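Local coordinates for protein apoptosis regulator Bcl-2 homolog (PDB 4MI8) that protects the virus-infected host cell from apoptosis and inhibits starvation-induced autophagy by binding host Beclin 1, and also interacts with the cell-death proteins BAK1 and BAX, at residues H122-I125 with L129-H132; F80-V83 with G87-V90. All coordinates share one frame; numbering follows the deposited sequence.

Interaction 1: H122-I125 with L129-H132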
loop_
_atom_site.group_PDB
_atom_site.type_symbol
_atom_site.label_atom_id
_atom_site.label_comp_id
_atom_site.label_asym_id
_atom_site.label_seq_id
_atom_site.Cartn_x
_atom_site.Cartn_y
_atom_site.Cartn_z
ATOM N N HIS A 122 3.919 -9.462 5.590
ATOM C CA HIS A 122 3.822 -10.898 5.414
ATOM C C HIS A 122 3.277 -11.255 4.062
ATOM O O HIS A 122 3.564 -12.346 3.525
ATOM C CB HIS A 122 2.954 -11.512 6.507
ATOM C CG HIS A 122 3.550 -11.404 7.890
ATOM N ND1 HIS A 122 2.800 -11.456 9.006
ATOM C CD2 HIS A 122 4.869 -11.241 8.309
ATOM C CE1 HIS A 122 3.595 -11.333 10.086
ATOM N NE2 HIS A 122 4.861 -11.203 9.658
ATOM N N PHE A 123 2.486 -10.354 3.490
ATOM C CA PHE A 123 1.899 -10.576 2.222
ATOM C C PHE A 123 2.884 -10.179 1.147
ATOM O O PHE A 123 3.059 -10.916 0.185
ATOM C CB PHE A 123 0.572 -9.817 2.097
ATOM C CG PHE A 123 -0.156 -10.136 0.840
ATOM C CD1 PHE A 123 0.316 -9.642 -0.381
ATOM C CD2 PHE A 123 -1.269 -11.012 0.849
ATOM C CE1 PHE A 123 -0.307 -9.965 -1.591
ATOM C CE2 PHE A 123 -1.920 -11.306 -0.351
ATOM C CZ PHE A 123 -1.450 -10.779 -1.578
ATOM N N PHE A 124 3.513 -8.995 1.290
ATOM C CA PHE A 124 4.458 -8.535 0.272
ATOM C C PHE A 124 5.522 -9.643 0.091
ATOM O O PHE A 124 5.821 -10.062 -1.035
ATOM C CB PHE A 124 5.115 -7.245 0.755
ATOM C CG PHE A 124 5.934 -6.549 -0.269
ATOM C CD1 PHE A 124 7.243 -6.914 -0.521
ATOM C CD2 PHE A 124 5.376 -5.466 -0.975
ATOM C CE1 PHE A 124 8.008 -6.230 -1.454
ATOM C CE2 PHE A 124 6.101 -4.784 -1.912
ATOM C CZ PHE A 124 7.417 -5.139 -2.142
ATOM N N ILE A 125 6.105 -10.091 1.196
ATOM C CA ILE A 125 7.145 -11.121 1.103
ATOM C C ILE A 125 6.628 -12.499 0.668
ATOM O O ILE A 125 7.106 -13.009 -0.339
ATOM C CB ILE A 125 8.034 -11.200 2.348
ATOM C CG1 ILE A 125 8.671 -9.813 2.597
ATOM C CG2 ILE A 125 9.104 -12.260 2.130
ATOM C CD1 ILE A 125 9.517 -9.691 3.840
ATOM N N LEU A 129 6.213 -9.974 -3.822
ATOM C CA LEU A 129 5.957 -8.666 -4.508
ATOM C C LEU A 129 7.215 -7.882 -4.891
ATOM O O LEU A 129 7.173 -7.050 -5.791
ATOM C CB LEU A 129 4.994 -7.773 -3.715
ATOM C CG LEU A 129 3.622 -8.456 -3.698
ATOM C CD1 LEU A 129 2.591 -7.468 -3.212
ATOM C CD2 LEU A 129 3.186 -9.059 -5.056
ATOM N N MET A 130 8.326 -8.140 -4.196
ATOM C CA MET A 130 9.605 -7.456 -4.492
ATOM C C MET A 130 9.986 -7.742 -5.906
ATOM O O MET A 130 10.615 -6.900 -6.548
ATOM C CB MET A 130 10.750 -7.924 -3.600
ATOM C CG MET A 130 10.674 -9.387 -3.245
ATOM S SD MET A 130 10.313 -9.521 -1.494
ATOM C CE MET A 130 8.615 -10.063 -1.346
ATOM N N ASN A 131 9.557 -8.923 -6.384
ATOM C CA ASN A 131 9.740 -9.355 -7.775
ATOM C C ASN A 131 9.227 -8.407 -8.881
ATOM O O ASN A 131 9.748 -8.456 -9.991
ATOM C CB ASN A 131 9.069 -10.710 -7.979
ATOM C CG ASN A 131 9.962 -11.703 -8.688
ATOM O OD1 ASN A 131 9.585 -12.353 -9.702
ATOM N ND2 ASN A 131 11.162 -11.852 -8.147
ATOM N N HIS A 132 8.240 -7.578 -8.589
ATOM C CA HIS A 132 7.601 -6.756 -9.595
ATOM C C HIS A 132 7.647 -5.275 -9.327
ATOM O O HIS A 132 6.713 -4.549 -9.643
ATOM C CB HIS A 132 6.170 -7.191 -9.707
ATOM C CG HIS A 132 5.979 -8.476 -10.433
ATOM N ND1 HIS A 132 5.881 -9.638 -9.806
ATOM C CD2 HIS A 132 5.848 -8.745 -11.778
ATOM C CE1 HIS A 132 5.702 -10.608 -10.695
ATOM N NE2 HIS A 132 5.672 -10.058 -11.902
#
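Leu129 lies over the ring of Phe124, just past the point where the chain leaves helix 111-126 and doubles back on its last turns. The leucine can be followed outward atom by atom. Its CB makes a CH-pi contact, 3.6 Å from the centroid of the Phe124 ring and only 11° off the ring normal, which places it almost squarely above the middle of one face. CG, one bond further, lies beside the helix backbone, 4.1 Å from Phe124 CA. At the tip, Leu129 CD1 is shared: it lies 4.1 Å from Phe124 CD2 and meets the edge of the neighbouring ring, 4.2 Å from Phe123 CE1. Both phenylalanines carry CG anti to the backbone N (chi1 -171° for Phe124), yet they meet the leucine differently: the Phe124 ring lies under its base, and both rings reach its CD1 branch.

A main-chain bond ties the two segments: Leu129 N donates to Phe124 O over 2.8 Å, spanning five residues, although the position of that oxygen is less certain. Met130 comes alongside the Phe124 ring, with SD at its edge and 5.2 Å from its centroid, a Met-aromatic contact, while Met130 N is 3.4 Å from Phe124 CE1. The methionine's terminal methyl is modelled too close to the helix backbone for its placement to be trusted.

Beyond these residues the Phe124 ring meets Trp11 and Ile15 of helix 8-23 and Phe92 of helix 86-103, and the Phe123 ring meets Phe76. The residues after helix 111-126 thus fold back on its last turn and pack, with it, against helices 8-23, 68-81 and 86-103 in the all-helical Bcl-2 fold.

Interaction 2: F80-V83 with G87-V90; sequences FVDV and GRIV
Two torsion choices bring Asp82 and Arg88 together: the aspartate sets CG between its backbone N and carbonyl carbon (chi1 63°), while the arginine chain turns at chi2 (-59°) and then runs extended through chi3. Their side chains cross at about a right angle, and the guanidinium arrives end-on. Arg88 NH1 donates to Asp82 OD1 over 2.9 Å in a nearly straight bond, and Arg88 NH2 donates to Asp82 OD2, also over 2.9 Å. Each oxygen is met on its syn side and lies close to the guanidinium plane, but the carboxylate is twisted 33° against that plane, so the two-pronged salt bridge is not perfectly flat.

Val83 covers part of one guanidinium face, its CG1 offset toward the rim and 3.3 Å from Arg88 NH2. Nearer the helix, Phe80 slides past the arginine's base: Phe80 CE1 is 3.4 Å from Arg88 CB, and the ring's edge points at the backbone of Ile89, with CE1 also 3.7 Å from Ile89 CG1.

The polar ends have further partners. Arg88 NH1 is also bonded to Leu79 O, Arg88 NE forms a salt bridge with an acidic side chain of the bound peptide, and Asp82 OD1 forms one with a basic side chain of the same peptide. Arg88 closes an Asn-Ser-Gly-Arg run consistent with the BH1 signature of Bcl-2 proteins. The chemistry implies an alternating network of charges, in which Asp82, with Leu79 O, probably fixes the guanidinium while NE binds the acidic side chain of the ligand, and the aspartate itself probably contributes to recognising the ligand's positive charge.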
loop_
_atom_site.group_PDB
_atom_site.type_symbol
_atom_site.label_atom_id
_atom_site.label_comp_id
_atom_site.label_asym_id
_atom_site.label_seq_id
_atom_site.Cartn_x
_atom_site.Cartn_y
_atom_site.Cartn_z
ATOM N N PHE A 80 -4.303 -9.679 -6.290
ATOM C CA PHE A 80 -3.184 -10.264 -7.086
ATOM C C PHE A 80 -3.527 -11.582 -7.831
ATOM O O PHE A 80 -2.656 -12.210 -8.518
ATOM C CB PHE A 80 -1.915 -10.375 -6.246
ATOM C CG PHE A 80 -1.340 -9.010 -5.809
ATOM C CD1 PHE A 80 -0.541 -8.273 -6.660
ATOM C CD2 PHE A 80 -1.612 -8.482 -4.552
ATOM C CE1 PHE A 80 -0.013 -7.043 -6.283
ATOM C CE2 PHE A 80 -1.063 -7.253 -4.145
ATOM C CZ PHE A 80 -0.274 -6.524 -5.017
ATOM N N VAL A 81 -4.806 -11.982 -7.723
ATOM C CA VAL A 81 -5.248 -13.288 -8.288
ATOM C C VAL A 81 -4.918 -13.336 -9.748
ATOM O O VAL A 81 -4.026 -14.089 -10.170
ATOM C CB VAL A 81 -6.751 -13.533 -8.244
ATOM C CG1 VAL A 81 -7.012 -15.037 -8.305
ATOM C CG2 VAL A 81 -7.370 -12.972 -6.994
ATOM N N ASP A 82 -5.626 -12.499 -10.500
ATOM C CA ASP A 82 -5.480 -12.451 -11.944
ATOM C C ASP A 82 -4.103 -11.964 -12.473
ATOM O O ASP A 82 -3.697 -12.400 -13.536
ATOM C CB ASP A 82 -6.645 -11.657 -12.552
ATOM C CG ASP A 82 -6.654 -10.207 -12.101
ATOM O OD1 ASP A 82 -6.700 -9.913 -10.865
ATOM O OD2 ASP A 82 -6.605 -9.372 -13.022
ATOM N N VAL A 83 -3.386 -11.088 -11.757
ATOM C CA VAL A 83 -2.047 -10.618 -12.216
ATOM C C VAL A 83 -1.225 -9.923 -11.107
ATOM O O VAL A 83 -1.796 -9.348 -10.149
ATOM C CB VAL A 83 -2.161 -9.683 -13.457
ATOM C CG1 VAL A 83 -2.901 -8.402 -13.124
ATOM C CG2 VAL A 83 -0.796 -9.384 -14.068
ATOM N N GLY A 87 1.425 -1.728 -10.691
ATOM C CA GLY A 87 0.217 -0.986 -10.461
ATOM C C GLY A 87 -0.645 -1.656 -9.417
ATOM O O GLY A 87 -1.324 -0.956 -8.614
ATOM N N ARG A 88 -0.675 -3.011 -9.409
ATOM C CA ARG A 88 -1.392 -3.730 -8.323
ATOM C C ARG A 88 -0.666 -3.517 -7.011
ATOM O O ARG A 88 -1.253 -3.263 -5.921
ATOM C CB ARG A 88 -1.551 -5.225 -8.640
ATOM C CG ARG A 88 -2.348 -5.582 -9.893
ATOM C CD ARG A 88 -3.783 -5.037 -9.828
ATOM N NE ARG A 88 -4.465 -5.314 -11.101
ATOM C CZ ARG A 88 -5.112 -6.465 -11.356
ATOM N NH1 ARG A 88 -5.184 -7.432 -10.423
ATOM N NH2 ARG A 88 -5.694 -6.658 -12.542
ATOM N N ILE A 89 0.645 -3.625 -7.059
ATOM C CA ILE A 89 1.394 -3.225 -5.873
ATOM C C ILE A 89 1.107 -1.780 -5.362
ATOM O O ILE A 89 0.965 -1.548 -4.123
ATOM C CB ILE A 89 2.876 -3.401 -6.117
ATOM C CG1 ILE A 89 3.061 -4.914 -6.453
ATOM C CG2 ILE A 89 3.650 -2.894 -4.868
ATOM C CD1 ILE A 89 4.475 -5.350 -6.740
ATOM N N VAL A 90 1.017 -0.797 -6.259
ATOM C CA VAL A 90 0.767 0.519 -5.758
ATOM C C VAL A 90 -0.623 0.557 -5.091
ATOM O O VAL A 90 -0.802 1.153 -4.078
ATOM C CB VAL A 90 0.764 1.523 -6.923
ATOM C CG1 VAL A 90 0.212 2.888 -6.457
ATOM C CG2 VAL A 90 2.156 1.594 -7.544
#

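Overall arrangement
Interaction 2 comes first along the chain, bridging the turn from helix 68-81 into helix 86-103; interaction 1 opens only after it has closed, where helix 111-126, the next helix, gives way to the C-terminal loop. Their centres are about 11 Å apart, and they touch directly: Leu129 CD1 packs 3.5 Å from Phe80 CZ, Phe123 CE1 lies 3.6 Å from Phe80 CD2, and Ile89 CD1 lies 3.3 Å from Leu129 O. Phe80 and Ile89 thus connect the two, interaction 1 packing apolar side chains while interaction 2 carries charged groups to the bound Beclin 1 peptide. The peptide-binding charges and the apolar packing at the C-terminal end thereby adjoin within one helical bundle.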